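Local coordinates for endonuclease V (Bacillus subtilis, PDB 3GA2), which probably nicks double-stranded DNA at the second phosphodiester bond 3' to a deoxyinosine, a magnesium-dependent step in the repair of deaminated bases, at residues S38-A43 with E109-L114; A48-D53 with F232-H237; F155-I160 with A178-R183; V20-K25 with H122-G127. The protein carries 1 engineered substitution. One frame throughout, in Å; residues are numbered along the deposited sequence.

Contact 1 of 4, residues S38-A43 with E109-L114; sequences SINTTA and EPDVFL. Engineered in segment 38-43: Thr-42 (natural residue Gly).
Asp-111 takes two successive backbone amides of the other segment on a single carboxylate oxygen. Asn-40 N meets OD2 of Asp-111 at 2.8 Å, nearly in line with the C-O bond, whereas Thr-41 N reaches the same OD2 on its anti side, tilted out of the carboxylate plane, at 3.1 Å and an N-H...O angle of 162°. Because they arrive from opposite faces, the two donors limit its rotation. The first torsion sets CG beside the residue's own N (chi1 -62°), and this turns OD2 back to 38-43. Two waters extend the polar edge: one accepts from Asn-40 ND2 and donates to Asp-111 OD1, the other links Thr-41 OG1 with Glu-109 O. The bonds from Asp-111 N to Thr-41 O and OG1 are weak.

Beyond this loop the backbones pair as parallel strands. Ala-43 N donates to Val-112 O at 2.8 Å, and Leu-114 N to Ala-43 O at 2.7 Å, bracketing the bridge between Ala-43 and Phe-113. Strands 41-52 and 113-116 are thereby joined as neighbours within the mixed sheet of this RNase H-like fold; further along they carry Asp-46 and Asp-116, the predicted magnesium ligands.

Apolar contacts lie on both sides of the paired chains. Ala-43 CB sits over a face of the Phe-113 ring, a CH-pi contact 4.2 Å from the centroid and 27° off the normal, and also touches Pro-110 CB at 3.6 Å. The engineered Thr-42 runs alongside Val-112, pointing the same way, with CG2 of Thr-42 3.6 Å from CG1 of Val-112. Ile-39 slides antiparallel past Asp-111, its CG2 against CB.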
# COMPACT_ATOMS: atom_id res chain seq x y z
N SER A 38 -4.44 -12.50 15.85
CA SER A 38 -3.34 -13.44 15.86
C SER A 38 -2.00 -12.75 15.58
O SER A 38 -0.95 -13.37 15.67
CB SER A 38 -3.56 -14.55 14.82
OG SER A 38 -3.24 -14.09 13.52
N ILE A 39 -2.04 -11.46 15.23
CA ILE A 39 -0.79 -10.74 14.93
C ILE A 39 -0.28 -9.84 16.06
O ILE A 39 -1.05 -9.35 16.88
CB ILE A 39 -0.94 -9.88 13.66
CG1 ILE A 39 -2.25 -9.10 13.71
CG2 ILE A 39 -0.84 -10.77 12.43
CD1 ILE A 39 -2.53 -8.28 12.47
N ASN A 40 1.04 -9.64 16.07
CA ASN A 40 1.69 -8.82 17.08
C ASN A 40 1.83 -7.35 16.66
O ASN A 40 1.68 -6.44 17.48
CB ASN A 40 3.10 -9.36 17.40
CG ASN A 40 3.07 -10.78 17.94
OD1 ASN A 40 2.43 -11.06 18.95
ND2 ASN A 40 3.78 -11.69 17.27
N THR A 41 2.13 -7.13 15.38
CA THR A 41 2.30 -5.78 14.87
C THR A 41 1.77 -5.61 13.44
O THR A 41 1.62 -6.58 12.70
CB THR A 41 3.80 -5.40 14.85
OG1 THR A 41 4.53 -6.37 14.09
CG2 THR A 41 4.36 -5.33 16.25
N THR A 42 1.46 -4.37 13.08
CA THR A 42 0.99 -4.05 11.74
C THR A 42 1.73 -2.77 11.37
O THR A 42 1.95 -1.90 12.23
CB THR A 42 -0.56 -3.85 11.67
OG1 THR A 42 -0.92 -2.59 12.24
CG2 THR A 42 -1.29 -4.95 12.41
N ALA A 43 2.15 -2.65 10.12
CA ALA A 43 2.86 -1.45 9.70
C ALA A 43 2.07 -0.72 8.63
O ALA A 43 1.26 -1.32 7.92
CB ALA A 43 4.26 -1.82 9.18
N GLU A 109 9.78 -6.43 13.07
CA GLU A 109 9.43 -7.27 11.93
C GLU A 109 7.91 -7.28 11.85
O GLU A 109 7.26 -8.18 12.39
CB GLU A 109 9.97 -8.70 12.14
CG GLU A 109 9.85 -9.59 10.90
CD GLU A 109 10.40 -11.00 11.13
OE1 GLU A 109 11.52 -11.13 11.67
OE2 GLU A 109 9.71 -11.98 10.76
N PRO A 110 7.32 -6.28 11.19
CA PRO A 110 5.86 -6.23 11.08
C PRO A 110 5.28 -7.50 10.47
O PRO A 110 5.84 -8.05 9.52
CB PRO A 110 5.62 -5.01 10.19
CG PRO A 110 6.80 -4.12 10.53
CD PRO A 110 7.94 -5.11 10.54
N ASP A 111 4.16 -7.96 11.03
CA ASP A 111 3.49 -9.17 10.54
C ASP A 111 2.68 -8.89 9.27
O ASP A 111 2.40 -9.80 8.49
CB ASP A 111 2.53 -9.75 11.59
CG ASP A 111 3.24 -10.19 12.86
OD1 ASP A 111 4.19 -10.99 12.77
OD2 ASP A 111 2.83 -9.73 13.94
N VAL A 112 2.29 -7.63 9.09
CA VAL A 112 1.51 -7.21 7.92
C VAL A 112 1.75 -5.74 7.62
O VAL A 112 1.88 -4.93 8.53
CB VAL A 112 -0.01 -7.43 8.13
CG1 VAL A 112 -0.49 -6.63 9.33
CG2 VAL A 112 -0.78 -7.01 6.88
N PHE A 113 1.80 -5.39 6.33
CA PHE A 113 2.01 -4.01 5.91
C PHE A 113 0.82 -3.47 5.14
O PHE A 113 0.41 -4.06 4.15
CB PHE A 113 3.24 -3.91 4.99
CG PHE A 113 4.56 -4.11 5.68
CD1 PHE A 113 5.44 -3.05 5.84
CD2 PHE A 113 4.95 -5.38 6.11
CE1 PHE A 113 6.70 -3.24 6.41
CE2 PHE A 113 6.21 -5.58 6.68
CZ PHE A 113 7.09 -4.50 6.83
N LEU A 114 0.26 -2.36 5.60
CA LEU A 114 -0.86 -1.75 4.90
C LEU A 114 -0.31 -0.55 4.13
O LEU A 114 0.37 0.31 4.69
CB LEU A 114 -1.96 -1.30 5.88
CG LEU A 114 -2.76 -2.39 6.62
CD1 LEU A 114 -2.02 -2.82 7.87
CD2 LEU A 114 -4.13 -1.84 7.00
O HOH W 1 5.73 -11.43 14.83
O HOH W 2 6.11 -8.42 14.87

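Contact 2 of 4, residues A48-D53 with F232-H237; sequences AYWEQD and FYQKNH
Trp-50 lays one face of its indole under the aliphatic part of Gln-234. CG of Gln-234 stands 3.9 Å from the centroid of the five-membered ring of Trp-50 and 27° off its normal, which places this CH-pi contact over the pyrrole part. The two side chains run past each other in opposite directions, and the Gln-234 chain stays extended beyond CG, so that its amide travels back along Trp-50 until NE2 lies 3.4 Å from Trp-50 CB. The amide plane is inclined 62° to the ring; the overlap is thus made by the methylene, with no flat stacking of the amide.

The benzo end of the indole meets the residue before Gln-234, Tyr-233. Trp-50 CZ2 approaches Tyr-233 CB at 4.0 Å, obliquely, while Tyr-233 itself continues to Val-59, His-77 and Met-79 on strands 55-66 and 72-81.

Gln-52 completes the contact at the last modelled residue. Its chain bends at the second torsion (chi2 60°), bringing NE2 to 3.3 Å from His-237 CB and leaving the Gln-52 amide and the His-237 imidazole nearly perpendicular. The same bend sets Gln-52 OE1 in the plane of the indole, at its edge, where Trp-50 NE1 gives it a weak hydrogen bond of 3.5 Å. His-237 N is bonded to Gln-234 O, so the backbone still curls back on itself where Gln-52 meets it.

All the touching residues remain at least partly accessible. This is helix-on-sheet packing of an alpha/beta fold, at its solvent-facing end: the end of helix 217-235 lies against the far end of strand 41-52.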
# COMPACT_ATOMS: atom_id res chain seq x y z
N ALA A 48 5.34 10.47 -0.18
CA ALA A 48 4.97 11.83 -0.54
C ALA A 48 6.02 12.41 -1.48
O ALA A 48 7.21 12.13 -1.34
CB ALA A 48 4.85 12.70 0.71
N TYR A 49 5.57 13.21 -2.45
CA TYR A 49 6.47 13.80 -3.43
C TYR A 49 6.30 15.31 -3.52
O TYR A 49 5.27 15.85 -3.13
CB TYR A 49 6.23 13.20 -4.82
CG TYR A 49 6.16 11.69 -4.82
CD1 TYR A 49 5.01 11.03 -4.38
CD2 TYR A 49 7.25 10.93 -5.23
CE1 TYR A 49 4.96 9.64 -4.36
CE2 TYR A 49 7.20 9.54 -5.21
CZ TYR A 49 6.05 8.90 -4.78
OH TYR A 49 6.00 7.53 -4.75
N TRP A 50 7.32 15.98 -4.06
CA TRP A 50 7.29 17.44 -4.21
C TRP A 50 8.39 17.89 -5.16
O TRP A 50 9.42 17.23 -5.29
CB TRP A 50 7.49 18.11 -2.85
CG TRP A 50 8.90 18.02 -2.35
CD1 TRP A 50 9.87 18.97 -2.48
CD2 TRP A 50 9.50 16.91 -1.68
NE1 TRP A 50 11.05 18.51 -1.93
CE2 TRP A 50 10.85 17.25 -1.44
CE3 TRP A 50 9.03 15.65 -1.27
CZ2 TRP A 50 11.73 16.38 -0.79
CZ3 TRP A 50 9.91 14.79 -0.63
CH2 TRP A 50 11.25 15.16 -0.40
N GLU A 51 8.17 19.02 -5.83
CA GLU A 51 9.13 19.58 -6.76
C GLU A 51 10.29 20.20 -5.99
O GLU A 51 10.08 20.84 -4.96
CB GLU A 51 8.46 20.65 -7.63
CG GLU A 51 7.77 21.75 -6.83
CD GLU A 51 7.18 22.85 -7.71
OE1 GLU A 51 7.95 23.54 -8.40
OE2 GLU A 51 5.94 23.01 -7.70
N GLN A 52 11.51 20.01 -6.48
CA GLN A 52 12.68 20.56 -5.81
C GLN A 52 13.87 20.79 -6.74
O GLN A 52 14.48 19.84 -7.24
CB GLN A 52 13.10 19.64 -4.66
CG GLN A 52 14.16 20.23 -3.74
CD GLN A 52 13.70 21.51 -3.08
OE1 GLN A 52 12.69 21.53 -2.37
NE2 GLN A 52 14.44 22.59 -3.31
N ASP A 53 14.20 22.06 -6.95
CA ASP A 53 15.33 22.45 -7.79
C ASP A 53 15.23 21.89 -9.21
O ASP A 53 16.23 21.78 -9.92
CB ASP A 53 16.64 21.99 -7.15
CG ASP A 53 17.86 22.66 -7.75
OD1 ASP A 53 17.97 23.90 -7.64
OD2 ASP A 53 18.70 21.94 -8.34
N PHE A 232 9.10 19.65 5.98
CA PHE A 232 10.37 19.97 6.62
C PHE A 232 11.46 20.16 5.58
O PHE A 232 12.16 21.17 5.58
CB PHE A 232 10.75 18.87 7.61
CG PHE A 232 12.11 19.05 8.22
CD1 PHE A 232 13.23 18.43 7.67
CD2 PHE A 232 12.27 19.84 9.36
CE1 PHE A 232 14.49 18.59 8.25
CE2 PHE A 232 13.53 20.01 9.94
CZ PHE A 232 14.64 19.38 9.38
N TYR A 233 11.60 19.19 4.68
CA TYR A 233 12.62 19.27 3.65
C TYR A 233 12.40 20.47 2.74
O TYR A 233 13.36 21.14 2.35
CB TYR A 233 12.63 17.99 2.81
CG TYR A 233 13.02 16.75 3.57
CD1 TYR A 233 14.24 16.67 4.25
CD2 TYR A 233 12.19 15.62 3.57
CE1 TYR A 233 14.63 15.50 4.90
CE2 TYR A 233 12.57 14.45 4.22
CZ TYR A 233 13.79 14.40 4.88
OH TYR A 233 14.18 13.23 5.49
N GLN A 234 11.15 20.74 2.39
CA GLN A 234 10.84 21.87 1.52
C GLN A 234 11.29 23.20 2.11
O GLN A 234 11.98 23.98 1.46
CB GLN A 234 9.34 21.92 1.22
CG GLN A 234 8.84 20.80 0.31
CD GLN A 234 7.35 20.87 0.05
OE1 GLN A 234 6.54 20.79 0.98
NE2 GLN A 234 6.97 21.01 -1.21
N LYS A 235 10.89 23.47 3.35
CA LYS A 235 11.24 24.72 4.01
C LYS A 235 12.71 24.79 4.41
O LYS A 235 13.20 25.84 4.83
CB LYS A 235 10.33 24.94 5.22
CG LYS A 235 8.86 25.03 4.82
CD LYS A 235 7.96 25.40 5.99
CE LYS A 235 6.51 25.47 5.53
NZ LYS A 235 5.61 25.99 6.59
N ASN A 236 13.42 23.67 4.26
CA ASN A 236 14.83 23.59 4.58
C ASN A 236 15.63 23.18 3.35
O ASN A 236 16.66 22.51 3.46
CB ASN A 236 15.06 22.59 5.71
CG ASN A 236 14.48 23.05 7.03
OD1 ASN A 236 14.39 22.28 7.98
ND2 ASN A 236 14.10 24.32 7.09
N HIS A 237 15.15 23.59 2.19
CA HIS A 237 15.81 23.27 0.93
C HIS A 237 17.11 24.06 0.79
O HIS A 237 17.77 24.01 -0.25
CB HIS A 237 14.88 23.60 -0.24
CG HIS A 237 14.35 25.00 -0.22
ND1 HIS A 237 13.36 25.43 -1.07
CD2 HIS A 237 14.68 26.07 0.55
CE1 HIS A 237 13.10 26.70 -0.83
NE2 HIS A 237 13.88 27.11 0.15

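Contact 3 of 4, residues F155-I160 with A178-R183; sequences FVTPEI and ALRTRR
Arg-180 turns the edge of its guanidinium to two consecutive carbonyls of the loop 155-160. NH2 donates to Pro-158 O at 2.7 Å and NE donates to Glu-159 O at 2.8 Å. Both acceptors lie close to the guanidinium plane, yet each donor sits well above the plane of the carbonyl it meets, 38° out for Pro-158, so neither bond follows a lone pair. Two bends in the arginine chain (chi2 79°, chi3 66°) bring the guanidinium edge round to the loop and make this double grip possible; NH1 has a further acceptor in Val-185 O. The Thr-157 side chain crosses it obliquely, CG2 3.5 Å from Arg-180 NH2, and the side chains of Pro-158 and Arg-180 cross at about a right angle.

Segment 178-183 runs on from strand 173-179, while 155-160 belongs to the long connection from strand 140-144 to strand 165-170. The contact therefore fastens that connection across the open end of the hairpin of strands 165-170 and 173-179, away from the predicted metal site.

Toward the strand the interaction becomes apolar. Ala-178 CB points to the loop and lies 3.9 Å from Phe-155 CD1, obliquely to that ring, with Pro-158 CD at 4.1 Å from the same CB of Ala-178. The Phe-155 ring also meets Tyr-147 and Phe-189 edge-to-face. At the opposite end, Ile-160 O comes within 3.2 Å of Arg-183 CB.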
# COMPACT_ATOMS: atom_id res chain seq x y z
N PHE A 155 -17.72 0.66 -9.68
CA PHE A 155 -18.07 -0.01 -8.44
C PHE A 155 -19.45 0.40 -7.95
O PHE A 155 -20.01 1.41 -8.40
CB PHE A 155 -17.03 0.30 -7.37
CG PHE A 155 -17.03 1.73 -6.91
CD1 PHE A 155 -17.86 2.14 -5.88
CD2 PHE A 155 -16.18 2.66 -7.51
CE1 PHE A 155 -17.87 3.46 -5.45
CE2 PHE A 155 -16.18 3.99 -7.08
CZ PHE A 155 -17.02 4.39 -6.05
N VAL A 156 -20.00 -0.39 -7.04
CA VAL A 156 -21.30 -0.10 -6.46
C VAL A 156 -21.04 0.62 -5.16
O VAL A 156 -20.25 0.15 -4.33
CB VAL A 156 -22.09 -1.40 -6.18
CG1 VAL A 156 -23.38 -1.06 -5.44
CG2 VAL A 156 -22.41 -2.11 -7.48
N THR A 157 -21.68 1.76 -4.97
CA THR A 157 -21.49 2.53 -3.75
C THR A 157 -21.94 1.69 -2.56
O THR A 157 -23.06 1.18 -2.54
CB THR A 157 -22.29 3.83 -3.77
OG1 THR A 157 -21.86 4.64 -4.88
CG2 THR A 157 -22.08 4.60 -2.48
N PRO A 158 -21.07 1.53 -1.56
CA PRO A 158 -21.40 0.75 -0.37
C PRO A 158 -22.37 1.52 0.51
O PRO A 158 -22.55 2.72 0.34
CB PRO A 158 -20.05 0.54 0.29
CG PRO A 158 -19.35 1.84 -0.01
CD PRO A 158 -19.70 2.08 -1.47
N GLU A 159 -23.00 0.82 1.45
CA GLU A 159 -23.95 1.46 2.34
C GLU A 159 -23.26 2.55 3.16
O GLU A 159 -22.04 2.59 3.25
CB GLU A 159 -24.59 0.43 3.27
CG GLU A 159 -25.76 0.99 4.05
CD GLU A 159 -26.86 1.51 3.15
OE1 GLU A 159 -27.49 2.54 3.49
OE2 GLU A 159 -27.10 0.89 2.09
N ILE A 160 -24.06 3.42 3.76
CA ILE A 160 -23.56 4.52 4.57
C ILE A 160 -22.96 4.03 5.90
O ILE A 160 -22.17 4.73 6.53
CB ILE A 160 -24.70 5.52 4.89
CG1 ILE A 160 -24.12 6.89 5.25
CG2 ILE A 160 -25.55 5.00 6.03
CD1 ILE A 160 -23.98 7.81 4.06
N ALA A 178 -15.10 -1.85 -2.28
CA ALA A 178 -15.30 -0.42 -2.04
C ALA A 178 -15.76 -0.51 -0.60
O ALA A 178 -16.78 -1.14 -0.31
CB ALA A 178 -16.40 0.13 -2.93
N LEU A 179 -15.00 0.09 0.30
CA LEU A 179 -15.30 -0.01 1.72
C LEU A 179 -15.54 1.31 2.45
O LEU A 179 -14.73 2.23 2.37
CB LEU A 179 -14.16 -0.76 2.42
CG LEU A 179 -14.23 -0.96 3.94
CD1 LEU A 179 -15.40 -1.85 4.28
CD2 LEU A 179 -12.92 -1.56 4.43
N ARG A 180 -16.65 1.35 3.17
CA ARG A 180 -17.04 2.51 3.96
C ARG A 180 -16.36 2.37 5.32
O ARG A 180 -16.84 1.64 6.18
CB ARG A 180 -18.56 2.53 4.16
CG ARG A 180 -19.08 3.80 4.81
CD ARG A 180 -19.18 4.93 3.79
NE ARG A 180 -20.18 4.65 2.77
CZ ARG A 180 -20.47 5.45 1.76
NH1 ARG A 180 -19.85 6.61 1.61
NH2 ARG A 180 -21.41 5.09 0.88
N THR A 181 -15.24 3.05 5.51
CA THR A 181 -14.54 2.97 6.78
C THR A 181 -15.14 3.98 7.75
O THR A 181 -15.41 3.65 8.90
CB THR A 181 -13.05 3.25 6.62
OG1 THR A 181 -12.87 4.37 5.75
CG2 THR A 181 -12.36 2.03 6.03
N ARG A 182 -15.34 5.20 7.27
CA ARG A 182 -15.93 6.24 8.10
C ARG A 182 -17.30 6.49 7.49
O ARG A 182 -17.43 6.71 6.28
CB ARG A 182 -15.04 7.48 8.05
CG ARG A 182 -15.49 8.60 8.96
CD ARG A 182 -14.56 9.78 8.81
NE ARG A 182 -15.05 10.96 9.51
CZ ARG A 182 -14.61 12.19 9.27
NH1 ARG A 182 -13.66 12.39 8.36
NH2 ARG A 182 -15.11 13.22 9.95
N ARG A 183 -18.35 6.43 8.31
CA ARG A 183 -19.70 6.61 7.80
C ARG A 183 -19.97 7.93 7.09
O ARG A 183 -19.49 8.98 7.49
CB ARG A 183 -20.73 6.40 8.91
CG ARG A 183 -20.59 7.32 10.10
CD ARG A 183 -21.69 7.07 11.12
NE ARG A 183 -23.01 7.45 10.62
CZ ARG A 183 -23.37 8.70 10.34
NH1 ARG A 183 -24.59 8.97 9.89
NH2 ARG A 183 -22.50 9.69 10.51

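Contact 4 of 4, residues V20-K25 with H122-G127; sequences VQFNLK and HYNHMG
Lys-25 sets CG anti to its own N (chi1 -174°) and then kinks at chi3 (65°), a course that carries its ammonium across the side chain of Asn-124 at about a right angle. NZ of Lys-25 bonds to Asn-124 OD1 at 2.6 Å, coming from above the amide plane and not along a lone pair. Asn-124 ND2, also a donor, is only 2.9 Å from that NZ, so the geometry is poor and the model of this pair should be read with caution. The ND2 end of Asn-124 stands over one face of Phe-22, the amide 88° from the ring plane, with ND2 3.2 Å from Phe-22 CE1.

Helix 14-25 here packs across the loop that leads from strand 113-116 into helix 128-136, Gly-127 being the N-cap of the latter. The join lies away from the predicted metal ligands and ties the N-terminal helix to the body of the nuclease.

The buried part is made by selenomethionine Met-126 with Gln-21 and Leu-24. The Met-126 chain passes Gln-21 in the opposite direction, and its terminal CE presses into Leu-24, 3.5 Å from CB and equally 3.5 Å from CD1, a tight fit for carbon atoms. Leu-24 and Met-126 both reach on to His-131 and Phe-134 of helix 128-136. The extended Gln-21 carries NE2 to a water at 2.8 Å, and this water donates in turn to Met-126 O, bridging helix and loop.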
# COMPACT_ATOMS: atom_id res chain seq x y z
N VAL A 20 8.52 -7.92 -15.84
CA VAL A 20 8.68 -8.09 -14.40
C VAL A 20 7.31 -8.32 -13.76
O VAL A 20 7.14 -9.23 -12.96
CB VAL A 20 9.34 -6.84 -13.75
CG1 VAL A 20 9.42 -7.02 -12.24
CG2 VAL A 20 10.73 -6.63 -14.33
N GLN A 21 6.32 -7.50 -14.13
CA GLN A 21 4.98 -7.65 -13.57
C GLN A 21 4.39 -9.01 -13.88
O GLN A 21 3.87 -9.69 -12.99
CB GLN A 21 4.03 -6.58 -14.12
CG GLN A 21 4.39 -5.16 -13.73
CD GLN A 21 3.30 -4.17 -14.09
OE1 GLN A 21 2.64 -4.30 -15.12
NE2 GLN A 21 3.12 -3.16 -13.24
N PHE A 22 4.46 -9.41 -15.14
CA PHE A 22 3.90 -10.70 -15.55
C PHE A 22 4.55 -11.88 -14.84
O PHE A 22 3.90 -12.88 -14.56
CB PHE A 22 4.01 -10.85 -17.07
CG PHE A 22 2.95 -10.09 -17.83
CD1 PHE A 22 1.60 -10.30 -17.57
CD2 PHE A 22 3.30 -9.18 -18.82
CE1 PHE A 22 0.61 -9.62 -18.28
CE2 PHE A 22 2.32 -8.49 -19.53
CZ PHE A 22 0.97 -8.71 -19.26
N ASN A 23 5.84 -11.75 -14.53
CA ASN A 23 6.53 -12.82 -13.83
C ASN A 23 6.02 -12.92 -12.40
O ASN A 23 5.59 -13.97 -11.96
CB ASN A 23 8.04 -12.55 -13.83
CG ASN A 23 8.69 -12.87 -15.17
OD1 ASN A 23 9.85 -12.52 -15.41
ND2 ASN A 23 7.95 -13.54 -16.04
N LEU A 24 6.08 -11.80 -11.68
CA LEU A 24 5.63 -11.78 -10.30
C LEU A 24 4.14 -12.06 -10.16
O LEU A 24 3.71 -12.70 -9.19
CB LEU A 24 5.96 -10.43 -9.67
CG LEU A 24 7.44 -10.07 -9.64
CD1 LEU A 24 7.61 -8.68 -9.07
CD2 LEU A 24 8.22 -11.09 -8.82
N LYS A 25 3.35 -11.60 -11.13
CA LYS A 25 1.91 -11.80 -11.11
C LYS A 25 1.54 -13.27 -11.01
O LYS A 25 0.53 -13.62 -10.41
CB LYS A 25 1.27 -11.19 -12.36
CG LYS A 25 -0.24 -11.22 -12.35
CD LYS A 25 -0.84 -10.39 -13.48
CE LYS A 25 -0.50 -10.94 -14.84
NZ LYS A 25 -1.20 -10.19 -15.91
N HIS A 122 -5.75 -3.66 -9.52
CA HIS A 122 -4.89 -2.97 -10.47
C HIS A 122 -5.01 -3.63 -11.83
O HIS A 122 -5.27 -4.84 -11.91
CB HIS A 122 -3.44 -3.02 -9.95
CG HIS A 122 -2.43 -2.50 -10.92
ND1 HIS A 122 -1.85 -3.28 -11.88
CD2 HIS A 122 -1.92 -1.25 -11.08
CE1 HIS A 122 -1.02 -2.55 -12.60
NE2 HIS A 122 -1.04 -1.31 -12.14
N TYR A 123 -4.81 -2.85 -12.89
CA TYR A 123 -4.90 -3.32 -14.27
C TYR A 123 -4.30 -4.70 -14.46
O TYR A 123 -4.84 -5.53 -15.20
CB TYR A 123 -4.17 -2.36 -15.23
CG TYR A 123 -4.64 -0.92 -15.19
CD1 TYR A 123 -3.78 0.10 -14.78
CD2 TYR A 123 -5.94 -0.57 -15.56
CE1 TYR A 123 -4.21 1.44 -14.74
CE2 TYR A 123 -6.38 0.75 -15.53
CZ TYR A 123 -5.51 1.75 -15.12
OH TYR A 123 -5.94 3.06 -15.06
N ASN A 124 -3.18 -4.95 -13.81
CA ASN A 124 -2.54 -6.25 -13.96
C ASN A 124 -2.29 -6.90 -12.61
O ASN A 124 -1.33 -7.65 -12.44
CB ASN A 124 -1.24 -6.08 -14.74
CG ASN A 124 -0.96 -7.25 -15.67
OD1 ASN A 124 -1.87 -7.73 -16.35
ND2 ASN A 124 0.28 -7.70 -15.71
N HIS A 125 -3.17 -6.61 -11.66
CA HIS A 125 -3.07 -7.15 -10.30
C HIS A 125 -1.67 -6.91 -9.75
O HIS A 125 -1.19 -7.66 -8.90
CB HIS A 125 -3.37 -8.66 -10.31
CG HIS A 125 -4.80 -8.98 -10.63
ND1 HIS A 125 -5.16 -10.05 -11.42
CD2 HIS A 125 -5.96 -8.39 -10.25
CE1 HIS A 125 -6.48 -10.10 -11.52
NE2 HIS A 125 -6.99 -9.11 -10.82
N MSE A 126 -1.02 -5.85 -10.21
CA MSE A 126 0.33 -5.60 -9.75
C MSE A 126 0.55 -4.21 -9.15
O MSE A 126 1.55 -3.55 -9.44
CB MSE A 126 1.31 -5.86 -10.90
CG MSE A 126 2.68 -6.35 -10.46
SE MSE A 126 2.63 -7.92 -9.31
CE MSE A 126 4.33 -7.62 -8.47
N GLY A 127 -0.40 -3.77 -8.32
CA GLY A 127 -0.27 -2.48 -7.66
C GLY A 127 0.86 -2.56 -6.64
O GLY A 127 1.30 -3.65 -6.27
O HOH W 3 4.19 -3.18 -10.64

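In the fold
Following the chain from the N terminus, helix 14-25 opens contact 4, which closes when the loop before helix 128-136 returns to it at 122-127. Contact 1 is nested inside that loop, joining the start of strand 41-52 to strand 113-116. Contact 2 opens farther along the same strand, within both earlier loops, but closes only at the C-terminal helix 217-235, and so crosses contacts 1 and 4. Contact 3 follows these two in series and lies inside the long loop of contact 2, tying a connecting loop to strand 173-179. Contacts 1, 2 and 3 all reach the one mixed sheet, although none of the four touches another.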